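Local structure of glycosyltransferase Gtf1 (Streptococcus pneumoniae, 4PQG) at residues A[425-433]-A[461-472]. The protein is a bacterial glycosyltransferase of the GT-B type, with two Rossmann-like domains and an added extended beta-sheet domain, seen here with bound UDP. Sequence-based numbering, arbitrary orientation.
Sequences GLPLIGFDV and IKQAYAAKICQL
Helix 458-474 packs on strand 428-431 of a six-stranded parallel sheet in the C-terminal of the two Rossmann-like domains of the GT-B fold, and I429, Y465 and F431 carry most of this alpha/beta interface. The axes of strand 428-431 and helix 461-472 approach to 9.7 Å and run nearly antiparallel (158°). Y465 turns its edge to the face of F431 in a T-shaped pair, ring planes at 85° and centroids 5.3 Å apart. Y465 OH stands over the centre of the F431 ring, 3.4 Å from F431 CD2, yet hydrogen-bonds elsewhere, to the backbone O of T407 beyond strand 404-406. I461 CG2 reaches F431 CZ at 4.0 Å. Two residues back along the strand, I429 packs its two branches on different parts of the helix. With CG1 beside the backbone N (chi1 -58°), I429 CG2 is left anti to it and lies 3.9 Å from Y465 CD1, while I429 CD1 meets I469 CG1 at 3.9 Å and also touches L472. L472 CD1 then extends the apolar seam to P427 CB, 4.3 Å away. No hydrogen bond joins the two segments; apolar and aromatic packing holds helix to strand, and the buried tyrosine hydroxyl, satisfied by T407, adds a polar tie to the sheet.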
ATOM      1  N   GLY A 425      20.519 -10.954   2.615  1.00 23.85           N
ATOM      2  CA  GLY A 425      21.383 -12.002   2.073  1.00 24.66           C
ATOM      3  C   GLY A 425      20.654 -13.207   1.500  1.00 25.00           C
ATOM      4  O   GLY A 425      21.127 -14.347   1.614  1.00 23.36           O
ATOM      5  N   LEU A 426      19.503 -12.970   0.882  1.00 22.52           N
ATOM      6  CA  LEU A 426      18.803 -14.084   0.237  1.00 22.69           C
ATOM      7  C   LEU A 426      19.120 -14.105  -1.232  1.00 23.28           C
ATOM      8  O   LEU A 426      19.006 -13.073  -1.904  1.00 23.03           O
ATOM      9  CB  LEU A 426      17.281 -14.010   0.454  1.00 21.96           C
ATOM     10  CG  LEU A 426      16.764 -14.119   1.895  1.00 21.51           C
ATOM     11  CD1 LEU A 426      15.247 -14.005   1.947  1.00 20.96           C
ATOM     12  CD2 LEU A 426      17.209 -15.415   2.537  1.00 21.29           C
ATOM     13  N   PRO A 427      19.538 -15.278  -1.742  1.00 24.12           N
ATOM     14  CA  PRO A 427      19.557 -15.467  -3.186  1.00 24.04           C
ATOM     15  C   PRO A 427      18.126 -15.388  -3.701  1.00 23.56           C
ATOM     16  O   PRO A 427      17.194 -15.699  -2.953  1.00 22.76           O
ATOM     17  CB  PRO A 427      20.087 -16.900  -3.348  1.00 24.34           C
ATOM     18  CG  PRO A 427      20.849 -17.151  -2.086  1.00 25.59           C
ATOM     19  CD  PRO A 427      20.015 -16.480  -1.031  1.00 23.77           C
ATOM     20  N   LEU A 428      17.964 -14.969  -4.952  1.00 22.34           N
ATOM     21  CA  LEU A 428      16.639 -14.865  -5.570  1.00 22.28           C
ATOM     22  C   LEU A 428      16.516 -15.810  -6.761  1.00 21.38           C
ATOM     23  O   LEU A 428      17.429 -15.908  -7.570  1.00 23.26           O
ATOM     24  CB  LEU A 428      16.364 -13.427  -6.032  1.00 21.27           C
ATOM     25  CG  LEU A 428      16.662 -12.248  -5.102  1.00 21.87           C
ATOM     26  CD1 LEU A 428      16.279 -10.943  -5.781  1.00 21.08           C
ATOM     27  CD2 LEU A 428      15.921 -12.383  -3.789  1.00 21.18           C
ATOM     28  N   ILE A 429      15.384 -16.498  -6.879  1.00 21.45           N
ATOM     29  CA  ILE A 429      15.055 -17.212  -8.128  1.00 20.92           C
ATOM     30  C   ILE A 429      13.775 -16.621  -8.722  1.00 20.23           C
ATOM     31  O   ILE A 429      12.731 -16.672  -8.085  1.00 19.94           O
ATOM     32  CB  ILE A 429      14.880 -18.736  -7.897  1.00 21.28           C
ATOM     33  CG1 ILE A 429      16.153 -19.351  -7.286  1.00 22.14           C
ATOM     34  CG2 ILE A 429      14.497 -19.423  -9.200  1.00 22.72           C
ATOM     35  CD1 ILE A 429      15.981 -20.786  -6.798  1.00 21.37           C
ATOM     36  N   GLY A 430      13.863 -16.060  -9.927  1.00 21.54           N
ATOM     37  CA  GLY A 430      12.703 -15.444 -10.563  1.00 21.19           C
ATOM     38  C   GLY A 430      12.741 -15.423 -12.074  1.00 21.88           C
ATOM     39  O   GLY A 430      13.732 -15.828 -12.694  1.00 21.68           O
ATOM     40  N   PHE A 431      11.657 -14.947 -12.673  1.00 20.73           N
ATOM     41  CA  PHE A 431      11.583 -14.832 -14.124  1.00 22.30           C
ATOM     42  C   PHE A 431      12.507 -13.737 -14.661  1.00 22.83           C
ATOM     43  O   PHE A 431      12.716 -12.707 -14.004  1.00 20.95           O
ATOM     44  CB  PHE A 431      10.156 -14.522 -14.564  1.00 22.15           C
ATOM     45  CG  PHE A 431       9.223 -15.699 -14.531  1.00 23.15           C
ATOM     46  CD1 PHE A 431       9.465 -16.843 -15.304  1.00 23.17           C
ATOM     47  CD2 PHE A 431       8.054 -15.649 -13.768  1.00 23.70           C
ATOM     48  CE1 PHE A 431       8.572 -17.906 -15.296  1.00 21.97           C
ATOM     49  CE2 PHE A 431       7.166 -16.721 -13.755  1.00 22.70           C
ATOM     50  CZ  PHE A 431       7.426 -17.848 -14.522  1.00 22.56           C
ATOM     51  N   ASP A 432      13.056 -13.975 -15.854  1.00 23.64           N
ATOM     52  CA  ASP A 432      13.861 -12.991 -16.555  1.00 24.92           C
ATOM     53  C   ASP A 432      12.935 -11.956 -17.193  1.00 26.66           C
ATOM     54  O   ASP A 432      12.689 -11.982 -18.399  1.00 24.96           O
ATOM     55  CB  ASP A 432      14.715 -13.681 -17.622  1.00 27.87           C
ATOM     56  CG  ASP A 432      15.836 -12.792 -18.159  1.00 30.13           C
ATOM     57  OD1 ASP A 432      15.890 -11.591 -17.820  1.00 33.17           O
ATOM     58  OD2 ASP A 432      16.679 -13.301 -18.925  1.00 32.06           O
ATOM     59  N   VAL A 433      12.392 -11.065 -16.364  1.00 26.27           N
ATOM     60  CA  VAL A 433      11.418 -10.081 -16.826  1.00 25.75           C
ATOM     61  C   VAL A 433      11.725  -8.729 -16.198  1.00 25.06           C
ATOM     62  O   VAL A 433      12.232  -8.676 -15.085  1.00 24.82           O
ATOM     63  CB  VAL A 433       9.950 -10.493 -16.503  1.00 25.83           C
ATOM     64  CG1 VAL A 433       9.491 -11.640 -17.406  1.00 27.91           C
ATOM     65  CG2 VAL A 433       9.772 -10.841 -15.031  1.00 26.24           C
ATOM     66  N   ILE A 461       6.796 -24.398 -16.324  1.00 25.48           N
ATOM     67  CA  ILE A 461       7.167 -23.444 -15.279  1.00 23.39           C
ATOM     68  C   ILE A 461       7.542 -24.156 -13.982  1.00 23.11           C
ATOM     69  O   ILE A 461       8.611 -23.903 -13.432  1.00 23.55           O
ATOM     70  CB  ILE A 461       6.049 -22.417 -15.024  1.00 22.88           C
ATOM     71  CG1 ILE A 461       5.916 -21.478 -16.230  1.00 22.19           C
ATOM     72  CG2 ILE A 461       6.308 -21.640 -13.728  1.00 21.98           C
ATOM     73  CD1 ILE A 461       4.551 -20.806 -16.313  1.00 23.08           C
ATOM     74  N   LYS A 462       6.680 -25.044 -13.500  1.00 23.69           N
ATOM     75  CA  LYS A 462       6.946 -25.732 -12.241  1.00 27.15           C
ATOM     76  C   LYS A 462       8.212 -26.584 -12.329  1.00 27.68           C
ATOM     77  O   LYS A 462       8.969 -26.681 -11.361  1.00 27.04           O
ATOM     78  CB  LYS A 462       5.733 -26.551 -11.779  1.00 30.46           C
ATOM     79  CG  LYS A 462       5.762 -28.033 -12.093  1.00 32.75           C
ATOM     80  CD  LYS A 462       4.419 -28.671 -11.790  1.00 34.70           C
ATOM     81  CE  LYS A 462       4.333 -30.045 -12.435  1.00 35.92           C
ATOM     82  NZ  LYS A 462       2.914 -30.412 -12.704  1.00 38.77           N
ATOM     83  N   GLN A 463       8.436 -27.181 -13.500  1.00 28.46           N
ATOM     84  CA  GLN A 463       9.621 -27.998 -13.750  1.00 30.44           C
ATOM     85  C   GLN A 463      10.881 -27.139 -13.738  1.00 27.63           C
ATOM     86  O   GLN A 463      11.904 -27.549 -13.197  1.00 28.78           O
ATOM     87  CB  GLN A 463       9.472 -28.760 -15.076  1.00 33.43           C
ATOM     88  CG  GLN A 463      10.764 -29.186 -15.756  1.00 38.03           C
ATOM     89  CD  GLN A 463      10.511 -29.873 -17.099  1.00 44.20           C
ATOM     90  OE1 GLN A 463      10.880 -29.357 -18.167  1.00 45.85           O
ATOM     91  NE2 GLN A 463       9.849 -31.031 -17.054  1.00 45.27           N
ATOM     92  N   ALA A 464      10.796 -25.941 -14.309  1.00 26.11           N
ATOM     93  CA  ALA A 464      11.934 -25.024 -14.333  1.00 25.54           C
ATOM     94  C   ALA A 464      12.314 -24.563 -12.933  1.00 25.63           C
ATOM     95  O   ALA A 464      13.467 -24.714 -12.525  1.00 24.79           O
ATOM     96  CB  ALA A 464      11.675 -23.836 -15.259  1.00 26.82           C
ATOM     97  N   TYR A 465      11.359 -24.005 -12.187  1.00 26.23           N
ATOM     98  CA  TYR A 465      11.639 -23.579 -10.807  1.00 25.72           C
ATOM     99  C   TYR A 465      12.157 -24.743  -9.950  1.00 26.04           C
ATOM    100  O   TYR A 465      13.163 -24.587  -9.244  1.00 25.28           O
ATOM    101  CB  TYR A 465      10.408 -22.927 -10.156  1.00 25.10           C
ATOM    102  CG  TYR A 465      10.261 -21.463 -10.486  1.00 24.10           C
ATOM    103  CD1 TYR A 465      10.748 -20.479  -9.616  1.00 23.41           C
ATOM    104  CD2 TYR A 465       9.645 -21.057 -11.673  1.00 23.50           C
ATOM    105  CE1 TYR A 465      10.624 -19.128  -9.925  1.00 23.06           C
ATOM    106  CE2 TYR A 465       9.501 -19.717 -11.977  1.00 23.75           C
ATOM    107  CZ  TYR A 465       9.984 -18.755 -11.103  1.00 23.20           C
ATOM    108  OH  TYR A 465       9.844 -17.428 -11.439  1.00 22.19           O
ATOM    109  N   ALA A 466      11.482 -25.898 -10.023  1.00 26.04           N
ATOM    110  CA  ALA A 466      11.928 -27.102  -9.296  1.00 27.65           C
ATOM    111  C   ALA A 466      13.385 -27.420  -9.608  1.00 27.97           C
ATOM    112  O   ALA A 466      14.181 -27.604  -8.686  1.00 26.41           O
ATOM    113  CB  ALA A 466      11.057 -28.307  -9.616  1.00 27.26           C
ATOM    114  N   ALA A 467      13.725 -27.455 -10.901  1.00 28.23           N
ATOM    115  CA  ALA A 467      15.096 -27.736 -11.355  1.00 29.49           C
ATOM    116  C   ALA A 467      16.102 -26.722 -10.822  1.00 30.11           C
ATOM    117  O   ALA A 467      17.226 -27.077 -10.458  1.00 29.97           O
ATOM    118  CB  ALA A 467      15.158 -27.781 -12.877  1.00 29.66           C
ATOM    119  N   LYS A 468      15.705 -25.454 -10.786  1.00 29.37           N
ATOM    120  CA  LYS A 468      16.606 -24.402 -10.332  1.00 28.98           C
ATOM    121  C   LYS A 468      16.842 -24.410  -8.822  1.00 28.68           C
ATOM    122  O   LYS A 468      17.976 -24.203  -8.358  1.00 29.20           O
ATOM    123  CB  LYS A 468      16.153 -23.029 -10.834  1.00 29.15           C
ATOM    124  CG  LYS A 468      16.542 -22.757 -12.279  1.00 31.93           C
ATOM    125  CD  LYS A 468      18.042 -22.969 -12.470  1.00 33.02           C
ATOM    126  CE  LYS A 468      18.469 -22.688 -13.886  1.00 32.62           C
ATOM    127  NZ  LYS A 468      19.943 -22.830 -14.014  1.00 32.56           N
ATOM    128  N   ILE A 469      15.779 -24.648  -8.060  1.00 27.60           N
ATOM    129  CA  ILE A 469      15.888 -24.799  -6.614  1.00 27.64           C
ATOM    130  C   ILE A 469      16.846 -25.951  -6.328  1.00 29.06           C
ATOM    131  O   ILE A 469      17.817 -25.773  -5.593  1.00 29.42           O
ATOM    132  CB  ILE A 469      14.516 -25.072  -5.944  1.00 26.64           C
ATOM    133  CG1 ILE A 469      13.615 -23.820  -6.014  1.00 27.12           C
ATOM    134  CG2 ILE A 469      14.695 -25.514  -4.499  1.00 26.97           C
ATOM    135  CD1 ILE A 469      12.127 -24.108  -5.930  1.00 25.40           C
ATOM    136  N   CYS A 470      16.565 -27.118  -6.922  1.00 27.45           N
ATOM    137  CA  CYS A 470      17.391 -28.314  -6.734  1.00 30.36           C
ATOM    138  C   CYS A 470      18.856 -28.067  -7.092  1.00 29.87           C
ATOM    139  O   CYS A 470      19.739 -28.443  -6.333  1.00 32.04           O
ATOM    140  CB  CYS A 470      16.823 -29.492  -7.531  1.00 29.89           C
ATOM    141  SG  CYS A 470      15.312 -30.156  -6.811  1.00 32.53           S
ATOM    142  N   GLN A 471      19.098 -27.399  -8.220  1.00 29.79           N
ATOM    143  CA  GLN A 471      20.446 -27.036  -8.650  1.00 30.53           C
ATOM    144  C   GLN A 471      21.222 -26.156  -7.657  1.00 31.64           C
ATOM    145  O   GLN A 471      22.443 -26.326  -7.486  1.00 30.51           O
ATOM    146  CB  GLN A 471      20.413 -26.366 -10.024  1.00 32.12           C
ATOM    147  CG  GLN A 471      21.790 -26.023 -10.577  1.00 33.68           C
ATOM    148  CD  GLN A 471      21.724 -25.267 -11.886  1.00 35.42           C
ATOM    149  OE1 GLN A 471      20.644 -25.036 -12.429  1.00 37.10           O
ATOM    150  NE2 GLN A 471      22.880 -24.876 -12.402  1.00 36.63           N
ATOM    151  N   LEU A 472      20.526 -25.227  -7.001  1.00 31.38           N
ATOM    152  CA  LEU A 472      21.171 -24.308  -6.045  1.00 30.43           C
ATOM    153  C   LEU A 472      21.761 -25.085  -4.876  1.00 30.61           C
ATOM    154  O   LEU A 472      22.878 -24.814  -4.433  1.00 33.00           O
ATOM    155  CB  LEU A 472      20.163 -23.260  -5.532  1.00 29.31           C
ATOM    156  CG  LEU A 472      20.642 -22.154  -4.583  1.00 28.94           C
ATOM    157  CD1 LEU A 472      19.743 -20.931  -4.757  1.00 29.53           C
ATOM    158  CD2 LEU A 472      20.646 -22.607  -3.124  1.00 29.87           C
TER